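Local coordinates for protein 6-carboxyhexanoate--CoA ligase (Aquifex aeolicus, PDB 5TVA) that belongs to the 6-carboxyhexanoate--CoA ligase (BioW) family and binds coenzyme A and adenosine monophosphate, at residues D2-A10 and A20-L29. Numbering follows the deposited sequence.
With COA (coenzyme A), chain D.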
loop_
_atom_site.group_PDB
_atom_site.type_symbol
_atom_site.label_atom_id
_atom_site.label_comp_id
_atom_site.label_asym_id
_atom_site.label_seq_id
_atom_site.Cartn_x
_atom_site.Cartn_y
_atom_site.Cartn_z
ATOM N N ASP A 2 15.019 12.317 18.448
ATOM C CA ASP A 2 13.705 12.006 18.998
ATOM C C ASP A 2 12.607 12.065 17.925
ATOM O O ASP A 2 12.360 13.110 17.344
ATOM C CB ASP A 2 13.378 12.961 20.148
ATOM C CG ASP A 2 13.661 12.344 21.516
ATOM O OD1 ASP A 2 14.687 11.629 21.651
ATOM O OD2 ASP A 2 12.854 12.569 22.452
ATOM N N LEU A 3 11.970 10.929 17.656
ATOM C CA LEU A 3 10.940 10.830 16.637
ATOM C C LEU A 3 9.597 10.518 17.280
ATOM O O LEU A 3 9.520 9.827 18.303
ATOM C CB LEU A 3 11.265 9.744 15.613
ATOM C CG LEU A 3 12.373 9.966 14.594
ATOM C CD1 LEU A 3 12.488 8.705 13.731
ATOM C CD2 LEU A 3 12.139 11.222 13.725
ATOM N N PHE A 4 8.538 11.023 16.653
ATOM C CA PHE A 4 7.170 10.744 17.062
ATOM C C PHE A 4 6.397 10.230 15.853
ATOM O O PHE A 4 6.468 10.814 14.763
ATOM C CB PHE A 4 6.498 11.999 17.645
ATOM C CG PHE A 4 7.090 12.456 18.949
ATOM C CD1 PHE A 4 8.241 13.235 18.967
ATOM C CD2 PHE A 4 6.489 12.121 20.166
ATOM C CE1 PHE A 4 8.793 13.664 20.168
ATOM C CE2 PHE A 4 7.035 12.547 21.380
ATOM C CZ PHE A 4 8.190 13.320 21.377
ATOM N N SER A 5 5.678 9.136 16.043
ATOM C CA SER A 5 4.789 8.602 15.025
ATOM C C SER A 5 3.413 9.233 15.210
ATOM O O SER A 5 2.891 9.255 16.326
ATOM C CB SER A 5 4.718 7.080 15.159
ATOM O OG SER A 5 3.531 6.562 14.606
ATOM N N VAL A 6 2.846 9.780 14.133
ATOM C CA VAL A 6 1.557 10.470 14.185
ATOM C C VAL A 6 0.599 9.740 13.264
ATOM O O VAL A 6 0.735 9.822 12.037
ATOM C CB VAL A 6 1.669 11.942 13.777
ATOM C CG1 VAL A 6 0.313 12.624 13.916
ATOM C CG2 VAL A 6 2.708 12.635 14.617
ATOM N N ARG A 7 -0.382 9.044 13.840
ATOM C CA ARG A 7 -1.309 8.229 13.058
ATOM C C ARG A 7 -2.713 8.792 13.157
ATOM O O ARG A 7 -3.222 8.984 14.263
ATOM C CB ARG A 7 -1.329 6.770 13.525
ATOM C CG ARG A 7 -0.103 5.959 13.149
ATOM C CD ARG A 7 -0.169 4.537 13.770
ATOM N NE ARG A 7 0.260 4.555 15.169
ATOM C CZ ARG A 7 0.160 3.531 16.032
ATOM N NH1 ARG A 7 -0.378 2.370 15.663
ATOM N NH2 ARG A 7 0.604 3.671 17.280
ATOM N N MET A 8 -3.349 9.004 12.001
ATOM C CA MET A 8 -4.705 9.530 11.921
ATOM C C MET A 8 -5.578 8.568 11.133
ATOM O O MET A 8 -5.159 8.044 10.102
ATOM C CB MET A 8 -4.703 10.913 11.250
ATOM C CG MET A 8 -6.098 11.593 11.086
ATOM S SD MET A 8 -7.111 11.033 9.679
ATOM C CE MET A 8 -6.096 11.554 8.294
ATOM N N ARG A 9 -6.790 8.335 11.625
ATOM C CA ARG A 9 -7.847 7.676 10.869
ATOM C C ARG A 9 -9.137 8.455 11.083
ATOM O O ARG A 9 -9.330 9.070 12.137
ATOM C CB ARG A 9 -8.039 6.232 11.309
ATOM C CG ARG A 9 -8.592 6.113 12.724
ATOM C CD ARG A 9 -8.635 4.673 13.167
ATOM N NE ARG A 9 -9.488 4.480 14.334
ATOM C CZ ARG A 9 -9.022 4.357 15.572
ATOM N NH1 ARG A 9 -7.712 4.401 15.793
ATOM N NH2 ARG A 9 -9.854 4.194 16.585
ATOM N N ALA A 10 -10.013 8.442 10.075
ATOM C CA ALA A 10 -11.265 9.198 10.134
ATOM C C ALA A 10 -12.376 8.404 9.468
ATOM O O ALA A 10 -12.148 7.731 8.459
ATOM C CB ALA A 10 -11.140 10.575 9.471
ATOM N N ALA A 20 -3.682 8.268 7.509
ATOM C CA ALA A 20 -2.345 8.685 7.112
ATOM C C ALA A 20 -1.464 8.626 8.347
ATOM O O ALA A 20 -1.955 8.685 9.476
ATOM C CB ALA A 20 -2.341 10.110 6.517
ATOM N N GLU A 21 -0.160 8.545 8.115
ATOM C CA GLU A 21 0.826 8.532 9.179
ATOM C C GLU A 21 1.994 9.425 8.794
ATOM O O GLU A 21 2.389 9.475 7.620
ATOM C CB GLU A 21 1.323 7.102 9.472
ATOM C CG GLU A 21 2.431 7.024 10.522
ATOM C CD GLU A 21 2.664 5.587 11.016
ATOM O OE1 GLU A 21 1.990 4.664 10.514
ATOM O OE2 GLU A 21 3.495 5.397 11.935
ATOM N N ARG A 22 2.515 10.153 9.783
ATOM C CA ARG A 22 3.738 10.933 9.659
ATOM C C ARG A 22 4.664 10.596 10.824
ATOM O O ARG A 22 4.212 10.431 11.960
ATOM C CB ARG A 22 3.439 12.444 9.658
ATOM C CG ARG A 22 2.472 12.866 8.559
ATOM C CD ARG A 22 3.169 13.013 7.210
ATOM N NE ARG A 22 2.209 13.446 6.181
ATOM C CZ ARG A 22 1.488 12.614 5.433
ATOM N NH1 ARG A 22 1.638 11.293 5.561
ATOM N NH2 ARG A 22 0.639 13.096 4.537
ATOM N N ILE A 23 5.963 10.515 10.551
ATOM C CA ILE A 23 6.963 10.243 11.573
ATOM C C ILE A 23 7.960 11.379 11.490
ATOM O O ILE A 23 8.659 11.513 10.481
ATOM C CB ILE A 23 7.662 8.889 11.366
ATOM C CG1 ILE A 23 6.629 7.788 11.206
ATOM C CG2 ILE A 23 8.619 8.613 12.500
ATOM C CD1 ILE A 23 7.222 6.452 10.835
ATOM N N VAL A 24 8.032 12.199 12.538
ATOM C CA VAL A 24 8.746 13.468 12.466
ATOM C C VAL A 24 9.429 13.763 13.798
ATOM O O VAL A 24 9.105 13.179 14.839
ATOM C CB VAL A 24 7.804 14.644 12.087
ATOM C CG1 VAL A 24 7.113 14.380 10.752
ATOM C CG2 VAL A 24 6.763 14.891 13.177
ATOM N N LYS A 25 10.375 14.710 13.731
ATOM C CA LYS A 25 10.981 15.310 14.916
ATOM C C LYS A 25 9.958 16.146 15.678
ATOM O O LYS A 25 9.004 16.670 15.099
ATOM C CB LYS A 25 12.157 16.208 14.514
ATOM C CG LYS A 25 13.394 15.464 14.054
ATOM C CD LYS A 25 14.388 16.400 13.358
ATOM C CE LYS A 25 15.690 15.666 13.042
ATOM N NZ LYS A 25 16.397 16.224 11.856
ATOM N N LYS A 26 10.188 16.302 16.989
ATOM C CA LYS A 26 9.243 17.032 17.834
ATOM C C LYS A 26 8.980 18.438 17.309
ATOM O O LYS A 26 7.860 18.948 17.422
ATOM C CB LYS A 26 9.750 17.111 19.278
ATOM C CG LYS A 26 8.939 18.078 20.158
ATOM C CD LYS A 26 9.191 17.855 21.645
ATOM C CE LYS A 26 8.132 18.553 22.497
ATOM N NZ LYS A 26 6.747 17.985 22.316
ATOM N N GLU A 27 9.993 19.080 16.726
ATOM C CA GLU A 27 9.798 20.447 16.251
ATOM C C GLU A 27 8.918 20.524 15.005
ATOM O O GLU A 27 8.616 21.630 14.545
ATOM C CB GLU A 27 11.152 21.109 15.981
ATOM C CG GLU A 27 12.044 20.322 15.048
ATOM C CD GLU A 27 13.208 19.651 15.746
ATOM O OE1 GLU A 27 13.012 19.012 16.816
ATOM O OE2 GLU A 27 14.330 19.757 15.201
ATOM N N GLU A 28 8.503 19.388 14.444
ATOM C CA GLU A 28 7.507 19.365 13.380
ATOM C C GLU A 28 6.272 18.561 13.770
ATOM O O GLU A 28 5.410 18.299 12.915
ATOM C CB GLU A 28 8.104 18.825 12.081
ATOM C CG GLU A 28 9.512 19.319 11.832
ATOM C CD GLU A 28 10.315 18.391 10.939
ATOM O OE1 GLU A 28 9.712 17.474 10.328
ATOM O OE2 GLU A 28 11.556 18.572 10.859
ATOM N N LEU A 29 6.164 18.174 15.040
ATOM C CA LEU A 29 5.001 17.433 15.511
ATOM C C LEU A 29 3.703 18.185 15.222
ATOM O O LEU A 29 2.779 17.640 14.609
ATOM C CB LEU A 29 5.152 17.178 17.007
ATOM C CG LEU A 29 4.123 16.283 17.664
ATOM C CD1 LEU A 29 3.888 15.094 16.766
ATOM C CD2 LEU A 29 4.675 15.828 19.022
HETATM N N1A COA D . -8.853 1.066 6.373
HETATM C C2A COA D . -9.974 0.708 7.018
HETATM N N3A COA D . -10.059 0.756 8.341
HETATM C C4A COA D . -9.000 1.143 9.080
HETATM C C5A COA D . -7.814 1.520 8.447
HETATM C C6A COA D . -7.783 1.467 7.031
HETATM N N6A COA D . -6.506 1.855 6.305
HETATM N N7A COA D . -6.930 1.878 9.381
HETATM C C8A COA D . -7.508 1.736 10.558
HETATM N N9A COA D . -8.767 1.326 10.391
HETATM C C1B COA D . -9.600 1.006 11.587
HETATM C C2B COA D . -10.767 0.517 11.663
HETATM O O2B COA D . -11.034 -0.592 10.747
HETATM C C3B COA D . -10.411 -0.164 13.152
HETATM O O3B COA D . -9.472 -1.239 12.883
HETATM P P3B COA D . -9.706 -2.900 12.972
HETATM O O7A COA D . -8.483 -3.458 13.633
HETATM O O8A COA D . -10.934 -3.286 13.740
HETATM O O9A COA D . -9.806 -3.508 11.598
HETATM C C4B COA D . -9.866 0.801 13.837
HETATM O O4B COA D . -9.557 1.944 12.814
HETATM C C5B COA D . -8.515 0.424 14.614
HETATM O O5B COA D . -7.432 0.418 13.748
HETATM P P1A COA D . -5.875 0.876 14.159
HETATM O O1A COA D . -4.917 -0.279 13.839
HETATM O O2A COA D . -5.740 1.293 15.604
HETATM O O3A COA D . -5.458 2.125 13.171
HETATM P P2A COA D . -4.304 3.318 13.458
HETATM O O4A COA D . -4.988 4.367 14.346
HETATM O O5A COA D . -3.111 2.764 14.252
HETATM O O6A COA D . -3.861 3.962 11.961
HETATM C CBP COA D . -3.351 3.988 9.428
HETATM C CCP COA D . -3.597 3.142 10.778
HETATM C CDP COA D . -4.694 4.596 8.945
HETATM C CEP COA D . -2.484 5.223 9.757
HETATM C CAP COA D . -2.673 3.060 8.277
HETATM O OAP COA D . -3.590 2.559 7.378
HETATM C C9P COA D . -1.588 3.748 7.402
HETATM O O9P COA D . -0.412 3.699 7.693
HETATM N N8P COA D . -1.961 4.468 6.187
HETATM C C7P COA D . -0.939 5.163 5.339
HETATM C C6P COA D . -0.843 4.583 3.936
HETATM C C5P COA D . -2.152 4.699 3.076
HETATM O O5P COA D . -3.199 4.390 3.503
HETATM N N4P COA D . -2.028 5.195 1.681
HETATM C C3P COA D . -3.279 5.345 0.832
HETATM C C2P COA D . -2.852 5.498 -0.633
HETATM S S1P COA D . -1.768 4.074 -0.959
HETATM O O HOH W 1 13.809 15.856 17.820
#
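Phe4 and Val24, Val6 and Arg22, and Met8 and Ala20 are joined as antiparallel hydrogen-bonded pairs, each by two backbone N-H···O bonds. Val6 N to Arg22 O is the shortest of the six at 2.6 Å, and Met8 N to Ala20 O is nearly straight (171° at the hydrogen). Between them Ser5 faces Ile23 and Arg7 faces Glu21 as non-hydrogen-bonded pairs.

The face carrying Ser5, Arg7 and Glu21 is polar at its Arg7 end, whereas Ile23 meets Leu3 at the other. Glu21 has its CG anti to the backbone N (chi1 176°), and its extended chain carries the carboxylate alongside Arg7, with Arg7 CG 3.5 Å from Glu21 CD. Ser5 OG donates to Glu21 OE2 (2.9 Å) from above the carboxylate plane, while Glu21 OE1 takes the backbone N-H of His138. Arg7 instead forms a salt bridge with Glu51.

These strands form a beta hairpin, with 3-12 central in a three-stranded antiparallel sheet between 15-25 and 45-52. The hairpin contributes Arg7, Met8, Arg9, Ala20 and Glu21 to the coenzyme A pocket: Arg9 NH1 donates to O4A of coenzyme A (3.1 Å), and O4A lies at the guanidinium edge, in its plane.

On the Phe4, Val6 and Met8 face, contacts between the segments' side chains are mostly apolar. Leu29, opening helix 29-37, brings CD2 over one face of the Phe4 ring (4.1 Å above its plane, offset toward the rim) and presses CD1 tightly against Val6 CG2 (3.5 Å). Lys26 CB approaches Phe4 CE1 obliquely, at 3.7 Å.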